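Long-range contact in transcriptional regulator (LacI family) (PDB 3G85), which probably binds DNA as a LacI-family transcription factor, with a periplasmic-binding-protein-like domain that in relatives senses a small-molecule effector: residues F122-T135 and P189-V203. Sequence-based numbering, arbitrary orientation.
Sequences FAKKRYKSAAAILT and PKALFCNSDSIALGV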
loop_
_atom_site.group_PDB
_atom_site.type_symbol
_atom_site.label_atom_id
_atom_site.label_comp_id
_atom_site.label_asym_id
_atom_site.label_seq_id
_atom_site.Cartn_x
_atom_site.Cartn_y
_atom_site.Cartn_z
ATOM N N PHE A 122 -4.432 13.258 -14.302
ATOM C CA PHE A 122 -5.605 13.306 -15.188
ATOM C C PHE A 122 -6.055 14.764 -15.427
ATOM O O PHE A 122 -6.395 15.128 -16.563
ATOM C CB PHE A 122 -6.772 12.497 -14.598
ATOM C CG PHE A 122 -6.526 10.983 -14.578
ATOM C CD1 PHE A 122 -5.826 10.367 -15.613
ATOM C CD2 PHE A 122 -7.015 10.192 -13.533
ATOM C CE1 PHE A 122 -5.600 8.972 -15.607
ATOM C CE2 PHE A 122 -6.821 8.800 -13.541
ATOM C CZ PHE A 122 -6.115 8.201 -14.593
ATOM N N ALA A 123 -6.072 15.564 -14.353
ATOM C CA ALA A 123 -6.475 16.993 -14.426
ATOM C C ALA A 123 -5.581 17.761 -15.378
ATOM O O ALA A 123 -6.058 18.601 -16.154
ATOM C CB ALA A 123 -6.429 17.624 -13.073
ATOM N N LYS A 124 -4.285 17.462 -15.302
ATOM C CA LYS A 124 -3.250 18.084 -16.103
ATOM C C LYS A 124 -3.417 17.736 -17.556
ATOM O O LYS A 124 -3.000 18.505 -18.405
ATOM C CB LYS A 124 -1.892 17.586 -15.641
ATOM C CG LYS A 124 -0.734 18.483 -15.914
ATOM C CD LYS A 124 0.338 18.220 -14.848
ATOM C CE LYS A 124 -0.172 18.664 -13.464
ATOM N NZ LYS A 124 0.658 18.143 -12.322
ATOM N N LYS A 125 -3.999 16.565 -17.841
ATOM C CA LYS A 125 -4.296 16.128 -19.221
ATOM C C LYS A 125 -5.712 16.510 -19.679
ATOM O O LYS A 125 -6.116 16.186 -20.789
ATOM C CB LYS A 125 -4.092 14.612 -19.361
ATOM C CG LYS A 125 -2.690 14.201 -18.977
ATOM C CD LYS A 125 -2.334 12.809 -19.401
ATOM C CE LYS A 125 -0.875 12.498 -19.013
ATOM N NZ LYS A 125 -0.325 11.437 -19.896
ATOM N N ARG A 126 -6.434 17.205 -18.802
ATOM C CA ARG A 126 -7.779 17.750 -19.062
ATOM C C ARG A 126 -8.832 16.701 -19.382
ATOM O O ARG A 126 -9.768 16.948 -20.164
ATOM C CB ARG A 126 -7.746 18.848 -20.137
ATOM C CG ARG A 126 -6.884 20.042 -19.763
ATOM C CD ARG A 126 -6.567 20.896 -20.978
ATOM N NE ARG A 126 -7.742 21.576 -21.521
ATOM C CZ ARG A 126 -8.455 22.510 -20.886
ATOM N NH1 ARG A 126 -8.144 22.905 -19.637
ATOM N NH2 ARG A 126 -9.495 23.059 -21.508
ATOM N N TYR A 127 -8.700 15.530 -18.759
ATOM C CA TYR A 127 -9.765 14.541 -18.812
ATOM C C TYR A 127 -10.986 15.084 -18.104
ATOM O O TYR A 127 -10.865 15.782 -17.098
ATOM C CB TYR A 127 -9.334 13.220 -18.160
ATOM C CG TYR A 127 -8.400 12.426 -19.016
ATOM C CD1 TYR A 127 -8.875 11.725 -20.112
ATOM C CD2 TYR A 127 -7.037 12.370 -18.726
ATOM C CE1 TYR A 127 -8.023 10.993 -20.903
ATOM C CE2 TYR A 127 -6.172 11.639 -19.511
ATOM C CZ TYR A 127 -6.675 10.958 -20.603
ATOM O OH TYR A 127 -5.847 10.227 -21.393
ATOM N N LYS A 128 -12.161 14.753 -18.616
ATOM C CA LYS A 128 -13.384 15.312 -18.079
ATOM C C LYS A 128 -14.164 14.362 -17.188
ATOM O O LYS A 128 -15.036 14.787 -16.433
ATOM C CB LYS A 128 -14.247 15.909 -19.219
ATOM C CG LYS A 128 -13.642 17.212 -19.778
ATOM C CD LYS A 128 -13.840 18.370 -18.795
ATOM C CE LYS A 128 -12.853 19.553 -19.026
ATOM N NZ LYS A 128 -11.873 19.769 -17.891
ATOM N N SER A 129 -13.845 13.069 -17.254
ATOM C CA SER A 129 -14.371 12.125 -16.261
ATOM C C SER A 129 -13.422 10.935 -16.075
ATOM O O SER A 129 -12.492 10.754 -16.832
ATOM C CB SER A 129 -15.762 11.629 -16.639
ATOM O OG SER A 129 -15.680 10.925 -17.850
ATOM N N ALA A 130 -13.666 10.153 -15.029
ATOM C CA ALA A 130 -12.801 9.017 -14.723
ATOM C C ALA A 130 -13.626 7.916 -14.105
ATOM O O ALA A 130 -14.700 8.176 -13.529
ATOM C CB ALA A 130 -11.653 9.440 -13.790
ATOM N N ALA A 131 -13.121 6.687 -14.225
ATOM C CA ALA A 131 -13.653 5.554 -13.488
ATOM C C ALA A 131 -12.582 5.079 -12.486
ATOM O O ALA A 131 -11.421 5.491 -12.585
ATOM C CB ALA A 131 -14.028 4.418 -14.427
ATOM N N ALA A 132 -13.002 4.267 -11.518
ATOM C CA ALA A 132 -12.084 3.737 -10.501
ATOM C C ALA A 132 -12.436 2.286 -10.225
ATOM O O ALA A 132 -13.614 1.939 -10.032
ATOM C CB ALA A 132 -12.150 4.573 -9.210
ATOM N N ILE A 133 -11.431 1.423 -10.272
ATOM C CA ILE A 133 -11.613 0.044 -9.891
ATOM C C ILE A 133 -10.873 -0.132 -8.582
ATOM O O ILE A 133 -9.642 0.065 -8.521
ATOM C CB ILE A 133 -11.065 -0.904 -10.957
ATOM C CG1 ILE A 133 -11.854 -0.733 -12.284
ATOM C CG2 ILE A 133 -11.123 -2.346 -10.476
ATOM C CD1 ILE A 133 -11.243 -1.541 -13.418
ATOM N N LEU A 134 -11.635 -0.489 -7.551
ATOM C CA LEU A 134 -11.160 -0.496 -6.181
ATOM C C LEU A 134 -11.358 -1.819 -5.513
ATOM O O LEU A 134 -12.497 -2.310 -5.377
ATOM C CB LEU A 134 -11.900 0.569 -5.368
ATOM C CG LEU A 134 -11.824 2.010 -5.900
ATOM C CD1 LEU A 134 -12.769 2.919 -5.085
ATOM C CD2 LEU A 134 -10.401 2.595 -5.918
ATOM N N THR A 135 -10.257 -2.378 -5.039
ATOM C CA THR A 135 -10.329 -3.450 -4.085
ATOM C C THR A 135 -10.658 -2.895 -2.674
ATOM O O THR A 135 -10.294 -1.756 -2.336
ATOM C CB THR A 135 -9.045 -4.252 -4.104
ATOM O OG1 THR A 135 -9.226 -5.441 -3.320
ATOM C CG2 THR A 135 -7.833 -3.406 -3.577
ATOM N N PRO A 189 -15.523 6.012 -19.101
ATOM C CA PRO A 189 -14.632 7.169 -19.115
ATOM C C PRO A 189 -13.278 6.864 -19.755
ATOM O O PRO A 189 -12.930 5.700 -19.974
ATOM C CB PRO A 189 -14.433 7.500 -17.622
ATOM C CG PRO A 189 -15.610 6.927 -16.943
ATOM C CD PRO A 189 -15.934 5.656 -17.730
ATOM N N LYS A 190 -12.519 7.912 -20.033
ATOM C CA LYS A 190 -11.236 7.764 -20.686
ATOM C C LYS A 190 -10.042 7.742 -19.705
ATOM O O LYS A 190 -8.901 7.552 -20.120
ATOM C CB LYS A 190 -11.043 8.873 -21.714
ATOM C CG LYS A 190 -11.947 8.744 -22.973
ATOM C CD LYS A 190 -11.525 9.742 -24.031
ATOM C CE LYS A 190 -10.379 9.190 -24.891
ATOM N NZ LYS A 190 -9.277 10.187 -25.022
ATOM N N ALA A 191 -10.321 7.961 -18.428
ATOM C CA ALA A 191 -9.316 7.877 -17.375
ATOM C C ALA A 191 -9.744 6.784 -16.423
ATOM O O ALA A 191 -10.944 6.622 -16.136
ATOM C CB ALA A 191 -9.201 9.199 -16.640
ATOM N N LEU A 192 -8.767 6.017 -15.938
ATOM C CA LEU A 192 -9.054 4.942 -15.012
ATOM C C LEU A 192 -8.026 4.910 -13.888
ATOM O O LEU A 192 -6.842 4.817 -14.145
ATOM C CB LEU A 192 -9.074 3.589 -15.762
ATOM C CG LEU A 192 -9.264 2.353 -14.860
ATOM C CD1 LEU A 192 -10.668 2.307 -14.236
ATOM C CD2 LEU A 192 -8.984 1.080 -15.656
ATOM N N PHE A 193 -8.507 4.995 -12.655
ATOM C CA PHE A 193 -7.692 4.797 -11.468
ATOM C C PHE A 193 -7.866 3.370 -10.934
ATOM O O PHE A 193 -8.989 2.920 -10.698
ATOM C CB PHE A 193 -8.115 5.810 -10.411
ATOM C CG PHE A 193 -7.435 5.649 -9.076
ATOM C CD1 PHE A 193 -6.062 5.934 -8.938
ATOM C CD2 PHE A 193 -8.173 5.282 -7.963
ATOM C CE1 PHE A 193 -5.444 5.850 -7.697
ATOM C CE2 PHE A 193 -7.544 5.180 -6.681
ATOM C CZ PHE A 193 -6.178 5.458 -6.574
ATOM N N CYS A 194 -6.760 2.660 -10.731
ATOM C CA CYS A 194 -6.834 1.336 -10.075
ATOM C C CYS A 194 -6.101 1.428 -8.754
ATOM O O CYS A 194 -4.970 1.894 -8.722
ATOM C CB CYS A 194 -6.186 0.249 -10.929
ATOM S SG CYS A 194 -6.951 0.009 -12.561
ATOM N N ASN A 195 -6.721 0.997 -7.674
ATOM C CA ASN A 195 -6.054 1.179 -6.377
ATOM C C ASN A 195 -5.098 0.026 -6.051
ATOM O O ASN A 195 -4.621 -0.089 -4.913
ATOM C CB ASN A 195 -7.053 1.506 -5.229
ATOM C CG ASN A 195 -7.859 0.297 -4.753
ATOM O OD1 ASN A 195 -7.921 -0.729 -5.415
ATOM N ND2 ASN A 195 -8.491 0.424 -3.573
ATOM N N SER A 196 -4.824 -0.827 -7.040
ATOM C CA SER A 196 -3.674 -1.747 -6.927
ATOM C C SER A 196 -3.098 -1.998 -8.317
ATOM O O SER A 196 -3.824 -1.956 -9.338
ATOM C CB SER A 196 -4.041 -3.065 -6.208
ATOM O OG SER A 196 -4.397 -4.089 -7.112
ATOM N N ASP A 197 -1.792 -2.239 -8.367
ATOM C CA ASP A 197 -1.148 -2.573 -9.639
ATOM C C ASP A 197 -1.576 -3.940 -10.157
ATOM O O ASP A 197 -1.648 -4.109 -11.374
ATOM C CB ASP A 197 0.375 -2.533 -9.538
ATOM C CG ASP A 197 0.893 -3.505 -8.492
ATOM O OD1 ASP A 197 0.575 -3.291 -7.305
ATOM O OD2 ASP A 197 1.537 -4.523 -8.871
ATOM N N SER A 198 -1.918 -4.892 -9.286
ATOM C CA SER A 198 -2.375 -6.211 -9.762
ATOM C C SER A 198 -3.677 -6.039 -10.539
ATOM O O SER A 198 -3.896 -6.665 -11.568
ATOM C CB SER A 198 -2.627 -7.183 -8.595
ATOM O OG SER A 198 -1.389 -7.558 -8.027
ATOM N N ILE A 199 -4.541 -5.173 -10.020
ATOM C CA ILE A 199 -5.790 -4.873 -10.686
ATOM C C ILE A 199 -5.485 -4.289 -12.058
ATOM O O ILE A 199 -6.073 -4.698 -13.074
ATOM C CB ILE A 199 -6.659 -3.940 -9.805
ATOM C CG1 ILE A 199 -7.307 -4.747 -8.657
ATOM C CG2 ILE A 199 -7.695 -3.187 -10.659
ATOM C CD1 ILE A 199 -8.032 -3.887 -7.680
ATOM N N ALA A 200 -4.565 -3.334 -12.109
ATOM C CA ALA A 200 -4.208 -2.685 -13.386
ATOM C C ALA A 200 -3.646 -3.665 -14.412
ATOM O O ALA A 200 -3.953 -3.581 -15.610
ATOM C CB ALA A 200 -3.205 -1.549 -13.129
ATOM N N LEU A 201 -2.848 -4.620 -13.954
ATOM C CA LEU A 201 -2.286 -5.611 -14.882
ATOM C C LEU A 201 -3.375 -6.502 -15.499
ATOM O O LEU A 201 -3.333 -6.795 -16.710
ATOM C CB LEU A 201 -1.244 -6.485 -14.195
ATOM C CG LEU A 201 0.033 -5.723 -13.811
ATOM C CD1 LEU A 201 0.899 -6.657 -12.942
ATOM C CD2 LEU A 201 0.777 -5.122 -15.065
ATOM N N GLY A 202 -4.365 -6.860 -14.696
ATOM C CA GLY A 202 -5.514 -7.624 -15.189
ATOM C C GLY A 202 -6.346 -6.810 -16.183
ATOM O O GLY A 202 -6.810 -7.337 -17.211
ATOM N N VAL A 203 -6.560 -5.541 -15.853
ATOM C CA VAL A 203 -7.302 -4.620 -16.742
ATOM C C VAL A 203 -6.649 -4.526 -18.129
ATOM O O VAL A 203 -7.300 -4.683 -19.161
ATOM C CB VAL A 203 -7.440 -3.236 -16.135
ATOM C CG1 VAL A 203 -7.950 -2.227 -17.229
ATOM C CG2 VAL A 203 -8.332 -3.262 -14.869
HETATM O O HOH W 1 -7.589 8.450 -23.193
HETATM O O HOH W 2 -13.505 10.471 -20.267
#
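Ala131 N donates to Ala191 O at 2.9 Å, one rung of the parallel pairing between strands 131-134 and 191-194, neighbours in the sheet of the second lobe of this periplasmic-binding-protein-like fold. Phe193 N, Ile133 N and Asn195 N carry the ladder on to Ala131 O, Phe193 O and Ile133 O. Asn195 then continues the pairing with its side chain. Its OD1 takes Thr135 N at 2.9 Å, and its ND2 gives to Thr135 O at 3.1 Å. The second bond is nearly straight (173°), and ND2 meets a lone pair of Thr135 O, in the plane of that carbonyl. Asn195 CG sits between its own backbone N and carbonyl carbon (chi1 75°), which brings the amide alongside the Thr135 backbone. Leu134 CD2 packs on Asn195 CB.

On the face bearing Ile133, packing is tight. The CG2 branch of Ile133 meets Ile199 CG2 at 3.5 Å. Ile133 CD1 meets Val203 CG2 tip to tip, and Ile133 CG1 leans on Leu192 CD1. Helix 197-209 is thus seated against the strand. Ser196 caps this helix, its OG accepting from Ile199 N. Around Ala191, the CB of that residue sits over the centre of the Phe122 ring, 3.6 Å from the centroid, and also meets one face of Tyr127 nearer the rim.

The end around Lys190 is looser and wetter. Tyr127 crosses the Lys190 side chain at about a right angle. One water links Tyr127 OH to Lys190 NZ, and another links Ser129 OG to Lys190 N. Tyr127 OH is also hydrogen-bonded to Glu219, its strongest polar partner.

The chemistry therefore runs from water-mediated links at one end, through a backbone ladder flanked by apolar side chains, to a direct two-bond amide clasp that extends the strand pairing past its last backbone bond.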